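Local coordinates for capsid protein (Infectious hypodermal and hematopoietic necrosis virus, PDB 3N7X) that assembles as sixty copies into the icosahedral shell of a shrimp-infecting parvovirus and binds calcium ions, at residues P147-T155 with Q262-P270. Sequence-based numbering, arbitrary orientation.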
ATOM      1  N   PRO A 147      37.984  36.740  81.310  1.00 20.67           N
ATOM      2  CA  PRO A 147      39.155  35.967  81.753  1.00 19.19           C
ATOM      3  C   PRO A 147      39.175  34.568  81.137  1.00 18.48           C
ATOM      4  O   PRO A 147      38.125  33.972  80.908  1.00 17.58           O
ATOM      5  CB  PRO A 147      38.986  35.912  83.269  1.00 19.31           C
ATOM      6  CG  PRO A 147      38.182  37.147  83.574  1.00 20.39           C
ATOM      7  CD  PRO A 147      37.165  37.150  82.463  1.00 20.37           C
ATOM      8  N   TYR A 148      40.365  34.040  80.874  1.00 17.44           N
ATOM      9  CA  TYR A 148      40.463  32.715  80.283  1.00 16.80           C
ATOM     10  C   TYR A 148      41.697  31.945  80.718  1.00 17.64           C
ATOM     11  O   TYR A 148      42.669  32.519  81.213  1.00 17.68           O
ATOM     12  CB  TYR A 148      40.423  32.812  78.751  1.00 17.31           C
ATOM     13  CG  TYR A 148      41.549  33.610  78.134  1.00 16.54           C
ATOM     14  CD1 TYR A 148      42.763  33.009  77.797  1.00 16.83           C
ATOM     15  CD2 TYR A 148      41.400  34.974  77.886  1.00 17.83           C
ATOM     16  CE1 TYR A 148      43.802  33.751  77.223  1.00 15.65           C
ATOM     17  CE2 TYR A 148      42.427  35.723  77.319  1.00 16.86           C
ATOM     18  CZ  TYR A 148      43.622  35.109  76.989  1.00 16.90           C
ATOM     19  OH  TYR A 148      44.627  35.865  76.434  1.00 18.39           O
ATOM     20  N   LEU A 149      41.637  30.631  80.525  1.00 18.00           N
ATOM     21  CA  LEU A 149      42.717  29.726  80.885  1.00 18.75           C
ATOM     22  C   LEU A 149      43.578  29.436  79.656  1.00 19.93           C
ATOM     23  O   LEU A 149      43.062  29.364  78.540  1.00 20.95           O
ATOM     24  CB  LEU A 149      42.119  28.418  81.406  1.00 19.55           C
ATOM     25  CG  LEU A 149      43.051  27.305  81.895  1.00 21.61           C
ATOM     26  CD1 LEU A 149      43.708  27.718  83.204  1.00 20.36           C
ATOM     27  CD2 LEU A 149      42.251  26.024  82.092  1.00 19.67           C
ATOM     28  N   GLU A 150      44.884  29.281  79.861  1.00 19.81           N
ATOM     29  CA  GLU A 150      45.798  28.971  78.762  1.00 19.78           C
ATOM     30  C   GLU A 150      46.216  27.507  78.883  1.00 20.54           C
ATOM     31  O   GLU A 150      46.536  27.036  79.974  1.00 21.10           O
ATOM     32  CB  GLU A 150      47.039  29.869  78.810  1.00 19.07           C
ATOM     33  CG  GLU A 150      46.731  31.360  78.797  1.00 21.15           C
ATOM     34  CD  GLU A 150      47.981  32.237  78.754  1.00 22.20           C
ATOM     35  OE1 GLU A 150      49.011  31.856  79.355  1.00 21.58           O
ATOM     36  OE2 GLU A 150      47.922  33.322  78.133  1.00 21.12           O
ATOM     37  N   ILE A 151      46.196  26.788  77.763  1.00 19.96           N
ATOM     38  CA  ILE A 151      46.566  25.377  77.738  1.00 19.30           C
ATOM     39  C   ILE A 151      47.700  25.169  76.739  1.00 20.11           C
ATOM     40  O   ILE A 151      47.595  25.569  75.576  1.00 20.76           O
ATOM     41  CB  ILE A 151      45.350  24.511  77.351  1.00 18.95           C
ATOM     42  CG1 ILE A 151      44.222  24.753  78.356  1.00 17.51           C
ATOM     43  CG2 ILE A 151      45.732  23.038  77.316  1.00 16.69           C
ATOM     44  CD1 ILE A 151      42.913  24.115  77.980  1.00 19.38           C
ATOM     45  N   PHE A 152      48.778  24.539  77.200  1.00 19.90           N
ATOM     46  CA  PHE A 152      49.961  24.307  76.374  1.00 19.94           C
ATOM     47  C   PHE A 152      50.358  22.836  76.229  1.00 20.85           C
ATOM     48  O   PHE A 152      49.995  21.991  77.048  1.00 20.32           O
ATOM     49  CB  PHE A 152      51.163  25.039  76.979  1.00 19.81           C
ATOM     50  CG  PHE A 152      50.952  26.512  77.196  1.00 21.74           C
ATOM     51  CD1 PHE A 152      51.152  27.421  76.160  1.00 22.59           C
ATOM     52  CD2 PHE A 152      50.582  26.996  78.448  1.00 20.75           C
ATOM     53  CE1 PHE A 152      50.991  28.795  76.368  1.00 22.66           C
ATOM     54  CE2 PHE A 152      50.418  28.365  78.667  1.00 20.93           C
ATOM     55  CZ  PHE A 152      50.624  29.267  77.627  1.00 22.36           C
ATOM     56  N   LYS A 153      51.123  22.561  75.175  1.00 21.54           N
ATOM     57  CA  LYS A 153      51.673  21.239  74.881  1.00 21.62           C
ATOM     58  C   LYS A 153      53.049  21.531  74.291  1.00 22.27           C
ATOM     59  O   LYS A 153      53.200  22.451  73.479  1.00 21.78           O
ATOM     60  CB  LYS A 153      50.839  20.480  73.846  1.00 21.92           C
ATOM     61  CG  LYS A 153      49.483  19.976  74.323  1.00 23.82           C
ATOM     62  CD  LYS A 153      48.767  19.254  73.179  1.00 27.08           C
ATOM     63  CE  LYS A 153      47.362  18.804  73.554  1.00 28.85           C
ATOM     64  NZ  LYS A 153      46.717  18.013  72.464  1.00 29.14           N
ATOM     65  N   ASP A 154      54.052  20.767  74.707  1.00 22.39           N
ATOM     66  CA  ASP A 154      55.408  20.965  74.213  1.00 22.94           C
ATOM     67  C   ASP A 154      55.600  20.183  72.920  1.00 23.73           C
ATOM     68  O   ASP A 154      56.190  19.106  72.914  1.00 25.82           O
ATOM     69  CB  ASP A 154      56.413  20.514  75.280  1.00 23.62           C
ATOM     70  CG  ASP A 154      57.853  20.562  74.796  1.00 25.51           C
ATOM     71  OD1 ASP A 154      58.155  21.345  73.865  1.00 26.48           O
ATOM     72  OD2 ASP A 154      58.689  19.820  75.361  1.00 24.49           O
ATOM     73  N   THR A 155      55.102  20.736  71.820  1.00 22.08           N
ATOM     74  CA  THR A 155      55.205  20.068  70.533  1.00 21.29           C
ATOM     75  C   THR A 155      56.523  20.281  69.808  1.00 21.84           C
ATOM     76  O   THR A 155      56.889  19.480  68.947  1.00 23.60           O
ATOM     77  CB  THR A 155      54.071  20.507  69.586  1.00 20.83           C
ATOM     78  OG1 THR A 155      54.098  21.929  69.430  1.00 21.79           O
ATOM     79  CG2 THR A 155      52.725  20.087  70.138  1.00 18.61           C
ATOM     80  N   GLN A 262      51.289  14.061  73.884  1.00 31.61           N
ATOM     81  CA  GLN A 262      51.624  15.139  74.809  1.00 31.89           C
ATOM     82  C   GLN A 262      50.607  15.344  75.924  1.00 31.10           C
ATOM     83  O   GLN A 262      49.397  15.303  75.682  1.00 32.33           O
ATOM     84  CB  GLN A 262      51.755  16.453  74.034  1.00 32.78           C
ATOM     85  CG  GLN A 262      52.781  16.408  72.930  1.00 34.21           C
ATOM     86  CD  GLN A 262      54.174  16.227  73.469  1.00 35.55           C
ATOM     87  OE1 GLN A 262      55.023  15.618  72.824  1.00 39.21           O
ATOM     88  NE2 GLN A 262      54.423  16.761  74.658  1.00 35.08           N
ATOM     89  N   GLN A 263      51.097  15.558  77.145  1.00 29.39           N
ATOM     90  CA  GLN A 263      50.206  15.833  78.266  1.00 28.11           C
ATOM     91  C   GLN A 263      50.029  17.346  78.215  1.00 26.97           C
ATOM     92  O   GLN A 263      50.762  18.031  77.499  1.00 26.22           O
ATOM     93  CB  GLN A 263      50.815  15.400  79.613  1.00 27.96           C
ATOM     94  CG  GLN A 263      52.180  15.988  79.949  1.00 26.59           C
ATOM     95  CD  GLN A 263      53.333  15.090  79.523  1.00 27.75           C
ATOM     96  OE1 GLN A 263      53.577  14.887  78.334  1.00 28.07           O
ATOM     97  NE2 GLN A 263      54.046  14.545  80.502  1.00 25.86           N
ATOM     98  N   ILE A 264      49.070  17.881  78.957  1.00 26.19           N
ATOM     99  CA  ILE A 264      48.851  19.318  78.905  1.00 25.23           C
ATOM    100  C   ILE A 264      49.350  20.094  80.112  1.00 24.56           C
ATOM    101  O   ILE A 264      49.501  19.550  81.203  1.00 24.57           O
ATOM    102  CB  ILE A 264      47.360  19.630  78.688  1.00 24.88           C
ATOM    103  CG1 ILE A 264      46.534  19.039  79.825  1.00 24.18           C
ATOM    104  CG2 ILE A 264      46.901  19.050  77.362  1.00 23.59           C
ATOM    105  CD1 ILE A 264      45.058  19.312  79.687  1.00 25.28           C
ATOM    106  N   PHE A 265      49.611  21.378  79.885  1.00 23.94           N
ATOM    107  CA  PHE A 265      50.084  22.292  80.913  1.00 24.86           C
ATOM    108  C   PHE A 265      49.159  23.500  80.874  1.00 26.09           C
ATOM    109  O   PHE A 265      48.718  23.904  79.799  1.00 27.20           O
ATOM    110  CB  PHE A 265      51.524  22.696  80.614  1.00 24.69           C
ATOM    111  CG  PHE A 265      52.490  21.550  80.693  1.00 24.86           C
ATOM    112  CD1 PHE A 265      52.973  21.115  81.923  1.00 25.57           C
ATOM    113  CD2 PHE A 265      52.885  20.875  79.542  1.00 25.58           C
ATOM    114  CE1 PHE A 265      53.837  20.020  82.007  1.00 24.59           C
ATOM    115  CE2 PHE A 265      53.744  19.782  79.614  1.00 24.89           C
ATOM    116  CZ  PHE A 265      54.222  19.355  80.851  1.00 25.30           C
ATOM    117  N   MET A 266      48.856  24.074  82.036  1.00 26.55           N
ATOM    118  CA  MET A 266      47.933  25.206  82.078  1.00 26.14           C
ATOM    119  C   MET A 266      48.281  26.278  83.086  1.00 24.82           C
ATOM    120  O   MET A 266      49.156  26.103  83.929  1.00 25.77           O
ATOM    121  CB  MET A 266      46.524  24.719  82.412  1.00 27.68           C
ATOM    122  CG  MET A 266      46.029  23.583  81.559  1.00 33.08           C
ATOM    123  SD  MET A 266      45.106  22.410  82.566  1.00 36.70           S
ATOM    124  CE  MET A 266      46.465  21.692  83.498  1.00 33.05           C
ATOM    125  N   ARG A 267      47.551  27.384  82.982  1.00 23.43           N
ATOM    126  CA  ARG A 267      47.670  28.526  83.878  1.00 22.24           C
ATOM    127  C   ARG A 267      46.625  29.538  83.450  1.00 21.74           C
ATOM    128  O   ARG A 267      46.384  29.722  82.256  1.00 21.34           O
ATOM    129  CB  ARG A 267      49.060  29.171  83.802  1.00 20.33           C
ATOM    130  CG  ARG A 267      49.276  30.092  82.614  1.00 19.41           C
ATOM    131  CD  ARG A 267      50.600  30.828  82.731  1.00 18.35           C
ATOM    132  NE  ARG A 267      50.832  31.714  81.595  1.00 19.97           N
ATOM    133  CZ  ARG A 267      51.901  32.491  81.454  1.00 19.89           C
ATOM    134  NH1 ARG A 267      52.850  32.496  82.381  1.00 20.33           N
ATOM    135  NH2 ARG A 267      52.021  33.265  80.385  1.00 19.19           N
ATOM    136  N   MET A 268      45.974  30.171  84.415  1.00 21.74           N
ATOM    137  CA  MET A 268      44.996  31.189  84.081  1.00 22.96           C
ATOM    138  C   MET A 268      45.857  32.258  83.413  1.00 23.45           C
ATOM    139  O   MET A 268      46.981  32.509  83.853  1.00 24.30           O
ATOM    140  CB  MET A 268      44.339  31.726  85.355  1.00 23.29           C
ATOM    141  CG  MET A 268      43.199  32.706  85.122  1.00 28.26           C
ATOM    142  SD  MET A 268      41.608  32.006  84.566  1.00 29.99           S
ATOM    143  CE  MET A 268      42.018  30.340  84.324  1.00 31.87           C
ATOM    144  N   SER A 269      45.365  32.865  82.340  1.00 22.90           N
ATOM    145  CA  SER A 269      46.149  33.881  81.645  1.00 22.22           C
ATOM    146  C   SER A 269      46.487  35.038  82.593  1.00 21.62           C
ATOM    147  O   SER A 269      45.597  35.687  83.144  1.00 21.87           O
ATOM    148  CB  SER A 269      45.380  34.391  80.424  1.00 20.83           C
ATOM    149  OG  SER A 269      46.243  35.089  79.548  1.00 22.05           O
ATOM    150  N   PRO A 270      47.787  35.302  82.802  1.00 20.93           N
ATOM    151  CA  PRO A 270      48.253  36.375  83.689  1.00 20.29           C
ATOM    152  C   PRO A 270      48.025  37.768  83.108  1.00 20.54           C
ATOM    153  O   PRO A 270      48.749  38.201  82.215  1.00 21.95           O
ATOM    154  CB  PRO A 270      49.729  36.049  83.863  1.00 19.23           C
ATOM    155  CG  PRO A 270      50.092  35.491  82.519  1.00 20.61           C
ATOM    156  CD  PRO A 270      48.926  34.577  82.209  1.00 20.09           C
TER
HETATM  157  O   HOH W   1      42.779  35.043  82.557  1.00 18.49           O
HETATM  158  O   HOH W   2      48.104  15.007  72.789  1.00 40.69           O
HETATM  159  O   HOH W   3      53.286  18.602  76.368  1.00 19.49           O
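Backbone pairing between E150 and R267 and between F152 and F265 joins the two segments. Each couple exchanges two N-H...O=C bonds, the shortest running from F152 N to F265 O at 2.7 Å, and S269 N adds one more to Y148 O. Strands 149-153 and 264-268 are thus antiparallel neighbours; strands 199-203 and 70-74 flank them in one antiparallel sheet of the capsid protein's β-barrel fold, as expected of a parvovirus shell.

E150, R267 and the phenylalanines F152 and F265 share one face. There R267, its chain extended from CG to NE (chi3 180°), runs alongside E150 and brings NE to OE1 at 2.9 Å in a salt bridge with an N-H...O angle of 172°. Carboxylate and guanidinium planes are 27° apart; P270 CG sits over one guanidinium face. From above the carboxylate plane, S269 OG donates to E150 OE2 (2.8 Å). Y55 of a second subunit hydrogen-bonds to both E150 OE2 and R267 NH2, tying this buried network to the subunit interface.

On the face of I151 and M266, I151 CG1 meets M266 CG at 3.9 Å and I151 CG2 lies beside I264 CB. Near one end, S269 CB rests over the Y148 ring, 4.0 Å from its centroid, a CH-pi contact displaced toward the rim.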